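Local coordinates for protein DNA polymerase sliding clamp 2 (Thermococcus kodakarensis, PDB 3LX2) that forms a ring-shaped homotrimeric sliding clamp that encircles DNA and probably tethers the catalytic subunit of DNA polymerase and other proteins to it during replication, at residues 66-71 / 116-121; 88-93 / 102-107; 207-212 / 228-233. One frame throughout, in Å; residues are numbered along the deposited sequence.

Contact 1: 66-71 / 116-121; sequences EEAIAF and IDANTP
Ala68 and Ala70 both aim their CB methyls from strand 67-72 at the facing segment, and the methyl of Ala118, pointing back, lodges against the two of them. Ala118 CB lies 4.1 Å from Ala68 CB and 4.1 Å from Ala70 CB, and it comes closer still to the backbone, 3.5 Å from Ala68 O. The Ala70 methyl meets two successive carbonyls as well, Ala70 CB being 3.5 Å from Ile116 O and 3.7 Å from Asp117 O. Ile116 works through its CG1 branch, which chi1 of 73° places between its own backbone N and carbonyl carbon; from there Ile116 CG1 packs 4.0 Å from Ala70 CB. Residues 116-121 belong to the long connector between the two domains of the PCNA fold, and here it passes along strand 67-72, an outermost strand of its sheet in this chain. Glu67, Ile69 and Phe71 pair with strand 26-31, whereas Ala70 O accepts Ile116 N at 2.9 Å. That bond is fairly straight at the hydrogen (162°), but the donor stands above the carbonyl plane, 40° out of it. At Ile69 and Phe71 the bond to CB points away from the connector, and the Phe71 ring meets Phe29 and Phe76 edge-to-face.

Contact 2: 88-93 / 102-107; sequences TLVLRK and GLLGDE
The beta hairpin of strands 88-93 and 98-104 in the N-terminal domain is joined here by antiparallel pairing, the short strand axes running 154° apart. Two hydrogen-bonded pairs flank the non-hydrogen-bonded pair of Leu89 and Leu103. Thr88 N to Leu104 O, Leu104 N to Thr88 O, Val90 N to Gly102 O and Gly102 N to Val90 O are the four bonds, spanning 2.9 to 3.1 Å. Leu104 shares a face of the sheet with Thr88 and Val90 and slants across both. Leu104 CD1 meets Val90 CG2 at 3.7 Å, while Leu104 CB lies 3.5 Å from Thr88 OG1. Chi1 of -41° turns Leu104 CG beside its backbone N, which brings CD1 to the CG2 methyl of Val90. Gly102, opposite Val90, adds no side chain to this face, and Trp110 of strand 108-114 packs on Val90 and Leu104 there. The other face carries Leu89 and Leu103, both against Ala10 of helix 10-21, with Leu89 also touching Leu80 of helix 73-80; strand 3-7 continues the sheet beyond strand 88-93.

Contact 3: 207-212 / 228-233; sequences DILRSL and LLLKYM
One face of the Tyr232 ring is covered by Leu212, whose CD2 methyl sits 3.4 Å from the ring centroid and only 9° off the normal, a CH-pi contact centred on the ring. The second methyl of the same leucine shifts toward one side of the ring: Leu212 CD1 lies 3.6 Å from Tyr232 CD1. Ile208 O approaches obliquely, 4.3 Å from Tyr232 CE1. The tyrosine holds CG between its backbone N and carbonyl carbon (chi1 52°), which sets the ring facing Leu212. The other flat group, the Arg210 guanidinium, turns to its own segment for its salt bridge, with a long, weak ion pair to Glu206 besides. At its edge and nearly in its plane (5° out), Arg210 NH1 donates to Asp207 OD1 at 2.7 Å. Here helix 202-209 and the residues following it pack on strand 228-234 of the C-terminal domain, in a clamp fold whose helices line the central channel and whose sheets form the outer layer. Earlier in the segment, two aliphatic side chains converge on a single methyl: Leu230 CD1 is 3.9 Å from Ile208 CG2, where the chains cross at a slant, and 3.9 Å from Leu209 CD2, where they cross at about a right angle. All five touching residues are buried, and the interface between the segments is apolar. Backbones stay well apart, with Ile208 CA and Leu230 CA 8.5 Å from each other, leaving the side chains to bridge the layers. Polar groups nearby are served from elsewhere in the chain: Ser211 OG bonds Ser15 O and Thr19 OG1, and Leu212 O accepts from Lys142 NZ.

Overall arrangement
The centres of contacts 3, 1 and 2 lie about 5, 20 and 23 Å from the centre of the chain: contact 3 is buried core, contact 1 only partly buried, and contact 2 buried but peripheral. Their chemistry follows: contact 2 rests on four backbone hydrogen bonds, contact 1 on one backbone bond plus the packing of small aliphatic groups, and contact 3 on side-chain packing alone. Contacts 1 and 3 reach the same sheet without touching, their nearest atoms about 15 Å apart. Contacts 1 and 2 do meet, through the Glu67 OE1 to Lys93 NZ salt bridge of 3.0 Å. The end of segment 102-107 reaches a neighbouring subunit, Glu107 packing on Ala140 of that subunit.

Contact 1: 66-71 / 116-121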
loop_
_atom_site.group_PDB
_atom_site.type_symbol
_atom_site.label_atom_id
_atom_site.label_comp_id
_atom_site.label_asym_id
_atom_site.label_seq_id
_atom_site.Cartn_x
_atom_site.Cartn_y
_atom_site.Cartn_z
ATOM N N GLU A 66 9.953 -42.610 1.293
ATOM C CA GLU A 66 9.452 -41.730 0.284
ATOM C C GLU A 66 7.962 -41.841 0.170
ATOM O O GLU A 66 7.428 -42.938 0.122
ATOM C CB GLU A 66 10.032 -42.140 -1.068
ATOM C CG GLU A 66 11.483 -42.618 -1.001
ATOM C CD GLU A 66 12.169 -42.600 -2.347
ATOM O OE1 GLU A 66 11.681 -43.323 -3.265
ATOM O OE2 GLU A 66 13.205 -41.882 -2.471
ATOM N N GLU A 67 7.298 -40.697 0.079
ATOM C CA GLU A 67 5.867 -40.648 -0.086
ATOM C C GLU A 67 5.389 -39.300 -0.626
ATOM O O GLU A 67 6.080 -38.271 -0.497
ATOM C CB GLU A 67 5.155 -40.964 1.228
ATOM C CG GLU A 67 5.345 -39.940 2.323
ATOM C CD GLU A 67 4.195 -39.960 3.344
ATOM O OE1 GLU A 67 4.487 -40.069 4.563
ATOM O OE2 GLU A 67 3.001 -39.861 2.926
ATOM N N ALA A 68 4.200 -39.348 -1.226
ATOM C CA ALA A 68 3.453 -38.190 -1.655
ATOM C C ALA A 68 2.593 -37.652 -0.545
ATOM O O ALA A 68 1.795 -38.396 0.047
ATOM C CB ALA A 68 2.569 -38.558 -2.818
ATOM N N ILE A 69 2.720 -36.353 -0.286
ATOM C CA ILE A 69 1.778 -35.641 0.572
ATOM C C ILE A 69 0.988 -34.635 -0.239
ATOM O O ILE A 69 1.449 -34.149 -1.287
ATOM C CB ILE A 69 2.459 -34.895 1.727
ATOM C CG1 ILE A 69 3.675 -34.127 1.217
ATOM C CG2 ILE A 69 2.817 -35.866 2.861
ATOM C CD1 ILE A 69 4.322 -33.255 2.263
ATOM N N ALA A 70 -0.190 -34.295 0.250
ATOM C CA ALA A 70 -1.078 -33.426 -0.465
ATOM C C ALA A 70 -1.770 -32.516 0.539
ATOM O O ALA A 70 -2.119 -32.937 1.638
ATOM C CB ALA A 70 -2.121 -34.266 -1.260
ATOM N N PHE A 71 -1.960 -31.258 0.173
ATOM C CA PHE A 71 -2.540 -30.329 1.133
ATOM C C PHE A 71 -3.115 -29.110 0.445
ATOM O O PHE A 71 -2.868 -28.866 -0.729
ATOM C CB PHE A 71 -1.497 -29.925 2.186
ATOM C CG PHE A 71 -0.173 -29.622 1.589
ATOM C CD1 PHE A 71 0.116 -28.346 1.147
ATOM C CD2 PHE A 71 0.761 -30.630 1.404
ATOM C CE1 PHE A 71 1.330 -28.076 0.542
ATOM C CE2 PHE A 71 1.969 -30.370 0.813
ATOM C CZ PHE A 71 2.261 -29.081 0.392
ATOM N N ILE A 116 -4.334 -34.351 2.874
ATOM C CA ILE A 116 -5.464 -34.923 2.163
ATOM C C ILE A 116 -5.069 -36.028 1.202
ATOM O O ILE A 116 -3.878 -36.279 1.003
ATOM C CB ILE A 116 -6.382 -33.858 1.475
ATOM C CG1 ILE A 116 -5.705 -33.277 0.249
ATOM C CG2 ILE A 116 -6.883 -32.807 2.505
ATOM C CD1 ILE A 116 -6.297 -31.988 -0.212
ATOM N N ASP A 117 -6.094 -36.669 0.624
ATOM C CA ASP A 117 -5.955 -37.704 -0.417
ATOM C C ASP A 117 -4.876 -37.369 -1.439
ATOM O O ASP A 117 -5.009 -36.406 -2.190
ATOM C CB ASP A 117 -7.316 -37.947 -1.121
ATOM C CG ASP A 117 -7.391 -39.333 -1.849
ATOM O OD1 ASP A 117 -6.348 -40.022 -1.947
ATOM O OD2 ASP A 117 -8.499 -39.736 -2.320
ATOM N N ALA A 118 -3.820 -38.178 -1.463
ATOM C CA ALA A 118 -2.641 -37.961 -2.344
ATOM C C ALA A 118 -2.658 -38.704 -3.717
ATOM O O ALA A 118 -1.596 -38.934 -4.315
ATOM C CB ALA A 118 -1.360 -38.282 -1.566
ATOM N N ASN A 119 -3.868 -39.024 -4.211
ATOM C CA ASN A 119 -4.152 -39.778 -5.469
ATOM C C ASN A 119 -3.937 -39.062 -6.819
ATOM O O ASN A 119 -4.854 -39.012 -7.657
ATOM C CB ASN A 119 -5.606 -40.300 -5.456
ATOM C CG ASN A 119 -5.795 -41.524 -4.571
ATOM O OD1 ASN A 119 -4.825 -42.078 -4.027
ATOM N ND2 ASN A 119 -7.059 -41.957 -4.418
ATOM N N THR A 120 -2.736 -38.533 -7.037
ATOM C CA THR A 120 -2.381 -37.972 -8.337
ATOM C C THR A 120 -2.248 -39.095 -9.363
ATOM O O THR A 120 -1.421 -39.996 -9.193
ATOM C CB THR A 120 -1.104 -37.091 -8.277
ATOM O OG1 THR A 120 -1.500 -35.737 -8.094
ATOM C CG2 THR A 120 -0.306 -37.136 -9.585
ATOM N N PRO A 121 -3.081 -39.052 -10.422
ATOM C CA PRO A 121 -2.840 -39.977 -11.527
ATOM C C PRO A 121 -1.632 -39.494 -12.313
ATOM O O PRO A 121 -1.379 -38.282 -12.389
ATOM C CB PRO A 121 -4.117 -39.877 -12.371
ATOM C CG PRO A 121 -4.689 -38.516 -12.075
ATOM C CD PRO A 121 -4.139 -38.064 -10.724
#

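Contact 2: 88-93 / 102-107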
loop_
_atom_site.group_PDB
_atom_site.type_symbol
_atom_site.label_atom_id
_atom_site.label_comp_id
_atom_site.label_asym_id
_atom_site.label_seq_id
_atom_site.Cartn_x
_atom_site.Cartn_y
_atom_site.Cartn_z
ATOM N N THR A 88 13.597 -19.061 8.875
ATOM C CA THR A 88 13.830 -20.295 8.149
ATOM C C THR A 88 12.538 -21.126 8.087
ATOM O O THR A 88 11.591 -20.836 8.805
ATOM C CB THR A 88 15.025 -21.156 8.739
ATOM O OG1 THR A 88 14.598 -21.786 9.937
ATOM C CG2 THR A 88 16.257 -20.338 8.953
ATOM N N LEU A 89 12.495 -22.135 7.222
ATOM C CA LEU A 89 11.301 -22.933 7.033
ATOM C C LEU A 89 11.630 -24.361 7.362
ATOM O O LEU A 89 12.638 -24.901 6.900
ATOM C CB LEU A 89 10.834 -22.879 5.571
ATOM C CG LEU A 89 9.773 -23.872 5.022
ATOM C CD1 LEU A 89 8.525 -23.827 5.814
ATOM C CD2 LEU A 89 9.426 -23.610 3.525
ATOM N N VAL A 90 10.761 -24.980 8.146
ATOM C CA VAL A 90 10.890 -26.394 8.436
ATOM C C VAL A 90 9.630 -27.094 8.004
ATOM O O VAL A 90 8.537 -26.710 8.433
ATOM C CB VAL A 90 10.963 -26.709 9.949
ATOM C CG1 VAL A 90 11.125 -28.252 10.181
ATOM C CG2 VAL A 90 12.059 -25.904 10.670
ATOM N N LEU A 91 9.785 -28.135 7.192
ATOM C CA LEU A 91 8.678 -29.021 6.911
ATOM C C LEU A 91 8.956 -30.384 7.522
ATOM O O LEU A 91 10.012 -30.981 7.318
ATOM C CB LEU A 91 8.462 -29.151 5.423
ATOM C CG LEU A 91 8.308 -27.850 4.625
ATOM C CD1 LEU A 91 8.426 -28.175 3.097
ATOM C CD2 LEU A 91 6.981 -27.201 4.946
ATOM N N ARG A 92 7.989 -30.870 8.281
ATOM C CA ARG A 92 8.200 -32.033 9.086
ATOM C C ARG A 92 6.965 -32.925 9.169
ATOM O O ARG A 92 5.849 -32.459 9.453
ATOM C CB ARG A 92 8.618 -31.603 10.476
ATOM C CG ARG A 92 8.840 -32.757 11.358
ATOM C CD ARG A 92 8.825 -32.286 12.770
ATOM N NE ARG A 92 10.064 -31.602 13.101
ATOM C CZ ARG A 92 10.180 -30.756 14.110
ATOM N NH1 ARG A 92 9.117 -30.461 14.869
ATOM N NH2 ARG A 92 11.350 -30.193 14.343
ATOM N N LYS A 93 7.181 -34.209 8.911
ATOM C CA LYS A 93 6.123 -35.182 8.997
ATOM C C LYS A 93 6.588 -36.360 9.808
ATOM O O LYS A 93 7.682 -36.912 9.570
ATOM C CB LYS A 93 5.668 -35.656 7.629
ATOM C CG LYS A 93 4.433 -36.550 7.732
ATOM C CD LYS A 93 3.939 -37.023 6.395
ATOM C CE LYS A 93 2.802 -38.034 6.577
ATOM N NZ LYS A 93 3.278 -39.284 7.249
ATOM N N GLY A 102 7.100 -25.145 10.396
ATOM C CA GLY A 102 7.685 -24.272 11.361
ATOM C C GLY A 102 8.287 -23.041 10.752
ATOM O O GLY A 102 8.833 -23.090 9.665
ATOM N N LEU A 103 8.199 -21.933 11.477
ATOM C CA LEU A 103 8.797 -20.665 11.017
ATOM C C LEU A 103 9.746 -20.210 12.111
ATOM O O LEU A 103 9.314 -19.894 13.216
ATOM C CB LEU A 103 7.715 -19.607 10.756
ATOM C CG LEU A 103 6.697 -19.870 9.623
ATOM C CD1 LEU A 103 5.671 -18.705 9.533
ATOM C CD2 LEU A 103 7.362 -19.984 8.283
ATOM N N LEU A 104 11.042 -20.232 11.839
ATOM C CA LEU A 104 11.992 -20.028 12.925
ATOM C C LEU A 104 12.706 -18.697 12.766
ATOM O O LEU A 104 13.441 -18.490 11.796
ATOM C CB LEU A 104 12.996 -21.208 13.027
ATOM C CG LEU A 104 12.440 -22.648 12.835
ATOM C CD1 LEU A 104 13.420 -23.699 13.296
ATOM C CD2 LEU A 104 11.131 -22.902 13.509
ATOM N N GLY A 105 12.456 -17.784 13.708
ATOM C CA GLY A 105 13.087 -16.459 13.694
ATOM C C GLY A 105 13.426 -15.985 15.103
ATOM O O GLY A 105 14.040 -16.722 15.870
ATOM N N ASP A 106 13.064 -14.747 15.439
ATOM C CA ASP A 106 13.172 -14.305 16.845
ATOM C C ASP A 106 12.254 -15.115 17.779
ATOM O O ASP A 106 12.613 -15.378 18.922
ATOM C CB ASP A 106 12.884 -12.806 16.942
ATOM C CG ASP A 106 13.894 -11.969 16.146
ATOM O OD1 ASP A 106 15.072 -12.406 16.014
ATOM O OD2 ASP A 106 13.491 -10.889 15.632
ATOM N N GLU A 107 11.073 -15.485 17.267
ATOM C CA GLU A 107 10.260 -16.598 17.819
ATOM C C GLU A 107 10.205 -17.822 16.852
ATOM O O GLU A 107 10.600 -17.739 15.678
ATOM C CB GLU A 107 8.841 -16.152 18.155
ATOM C CG GLU A 107 8.727 -14.829 18.891
ATOM C CD GLU A 107 8.900 -13.614 17.949
ATOM O OE1 GLU A 107 9.640 -12.632 18.314
ATOM O OE2 GLU A 107 8.271 -13.662 16.845
#

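Contact 3: 207-212 / 228-233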
loop_
_atom_site.group_PDB
_atom_site.type_symbol
_atom_site.label_atom_id
_atom_site.label_comp_id
_atom_site.label_asym_id
_atom_site.label_seq_id
_atom_site.Cartn_x
_atom_site.Cartn_y
_atom_site.Cartn_z
ATOM N N ASP A 207 0.333 -14.341 -13.900
ATOM C CA ASP A 207 0.310 -15.075 -12.636
ATOM C C ASP A 207 1.550 -15.961 -12.442
ATOM O O ASP A 207 2.015 -16.151 -11.315
ATOM C CB ASP A 207 -0.965 -15.919 -12.501
ATOM C CG ASP A 207 -2.174 -15.113 -12.020
ATOM O OD1 ASP A 207 -2.017 -13.996 -11.472
ATOM O OD2 ASP A 207 -3.306 -15.623 -12.156
ATOM N N ILE A 208 2.105 -16.461 -13.536
ATOM C CA ILE A 208 3.327 -17.248 -13.493
ATOM C C ILE A 208 4.514 -16.362 -13.071
ATOM O O ILE A 208 5.268 -16.763 -12.215
ATOM C CB ILE A 208 3.607 -17.941 -14.865
ATOM C CG1 ILE A 208 2.512 -18.962 -15.197
ATOM C CG2 ILE A 208 5.047 -18.535 -14.935
ATOM C CD1 ILE A 208 2.644 -19.678 -16.575
ATOM N N LEU A 209 4.650 -15.178 -13.681
ATOM C CA LEU A 209 5.804 -14.254 -13.554
ATOM C C LEU A 209 5.778 -13.333 -12.336
ATOM O O LEU A 209 6.744 -12.643 -12.065
ATOM C CB LEU A 209 5.917 -13.363 -14.817
ATOM C CG LEU A 209 6.056 -14.047 -16.211
ATOM C CD1 LEU A 209 5.744 -13.101 -17.421
ATOM C CD2 LEU A 209 7.420 -14.805 -16.404
ATOM N N ARG A 210 4.684 -13.298 -11.593
ATOM C CA ARG A 210 4.591 -12.312 -10.496
ATOM C C ARG A 210 5.535 -12.513 -9.318
ATOM O O ARG A 210 6.038 -11.543 -8.798
ATOM C CB ARG A 210 3.170 -12.155 -10.007
ATOM C CG ARG A 210 2.968 -11.023 -9.003
ATOM C CD ARG A 210 1.463 -10.931 -8.580
ATOM N NE ARG A 210 0.661 -10.257 -9.602
ATOM C CZ ARG A 210 -0.268 -10.836 -10.364
ATOM N NH1 ARG A 210 -0.551 -12.136 -10.249
ATOM N NH2 ARG A 210 -0.936 -10.089 -11.242
ATOM N N SER A 211 5.771 -13.745 -8.885
ATOM C CA SER A 211 6.745 -13.999 -7.785
ATOM C C SER A 211 8.216 -13.639 -8.100
ATOM O O SER A 211 8.906 -13.111 -7.251
ATOM C CB SER A 211 6.705 -15.456 -7.319
ATOM O OG SER A 211 5.552 -15.709 -6.551
ATOM N N LEU A 212 8.662 -13.900 -9.316
ATOM C CA LEU A 212 10.034 -13.655 -9.723
ATOM C C LEU A 212 10.481 -12.196 -9.587
ATOM O O LEU A 212 9.672 -11.254 -9.732
ATOM C CB LEU A 212 10.203 -14.102 -11.182
ATOM C CG LEU A 212 9.896 -15.574 -11.444
ATOM C CD1 LEU A 212 10.178 -15.786 -12.870
ATOM C CD2 LEU A 212 10.783 -16.483 -10.570
ATOM N N LEU A 228 3.450 -23.158 -24.741
ATOM C CA LEU A 228 4.623 -22.319 -24.404
ATOM C C LEU A 228 5.326 -22.872 -23.160
ATOM O O LEU A 228 4.658 -23.228 -22.200
ATOM C CB LEU A 228 4.182 -20.886 -24.107
ATOM C CG LEU A 228 5.124 -19.950 -23.310
ATOM C CD1 LEU A 228 6.251 -19.414 -24.191
ATOM C CD2 LEU A 228 4.361 -18.764 -22.676
ATOM N N LEU A 229 6.662 -22.900 -23.161
ATOM C CA LEU A 229 7.431 -23.186 -21.910
ATOM C C LEU A 229 7.988 -21.921 -21.263
ATOM O O LEU A 229 8.569 -21.083 -21.934
ATOM C CB LEU A 229 8.556 -24.206 -22.102
ATOM C CG LEU A 229 9.522 -24.366 -20.887
ATOM C CD1 LEU A 229 8.868 -25.076 -19.650
ATOM C CD2 LEU A 229 10.910 -25.014 -21.222
ATOM N N LEU A 230 7.761 -21.771 -19.968
ATOM C CA LEU A 230 8.480 -20.791 -19.176
ATOM C C LEU A 230 9.040 -21.584 -17.992
ATOM O O LEU A 230 8.291 -22.244 -17.229
ATOM C CB LEU A 230 7.577 -19.688 -18.639
ATOM C CG LEU A 230 6.692 -18.785 -19.492
ATOM C CD1 LEU A 230 6.153 -17.708 -18.609
ATOM C CD2 LEU A 230 7.476 -18.148 -20.618
ATOM N N LYS A 231 10.359 -21.510 -17.879
ATOM C CA LYS A 231 11.114 -22.276 -16.921
ATOM C C LYS A 231 12.005 -21.342 -16.096
ATOM O O LYS A 231 12.695 -20.456 -16.648
ATOM C CB LYS A 231 11.951 -23.308 -17.661
ATOM C CG LYS A 231 13.005 -24.073 -16.822
ATOM C CD LYS A 231 13.555 -25.182 -17.727
ATOM C CE LYS A 231 14.674 -25.949 -17.069
ATOM N NZ LYS A 231 14.833 -27.284 -17.717
ATOM N N TYR A 232 11.952 -21.518 -14.779
ATOM C CA TYR A 232 12.927 -20.867 -13.927
ATOM C C TYR A 232 13.773 -21.787 -13.073
ATOM O O TYR A 232 13.265 -22.716 -12.422
ATOM C CB TYR A 232 12.392 -19.653 -13.145
ATOM C CG TYR A 232 11.116 -19.731 -12.292
ATOM C CD1 TYR A 232 9.841 -19.420 -12.839
ATOM C CD2 TYR A 232 11.183 -19.959 -10.901
ATOM C CE1 TYR A 232 8.657 -19.421 -12.035
ATOM C CE2 TYR A 232 9.975 -19.947 -10.073
ATOM C CZ TYR A 232 8.735 -19.680 -10.654
ATOM O OH TYR A 232 7.578 -19.647 -9.870
ATOM N N MET A 233 15.076 -21.538 -13.124
ATOM C CA MET A 233 16.063 -22.263 -12.323
ATOM C C MET A 233 15.981 -21.715 -10.927
ATOM O O MET A 233 15.873 -20.516 -10.765
ATOM C CB MET A 233 17.449 -22.054 -12.894
ATOM C CG MET A 233 17.616 -22.658 -14.248
ATOM S SD MET A 233 16.832 -24.280 -14.338
ATOM C CE MET A 233 17.730 -24.975 -15.747
#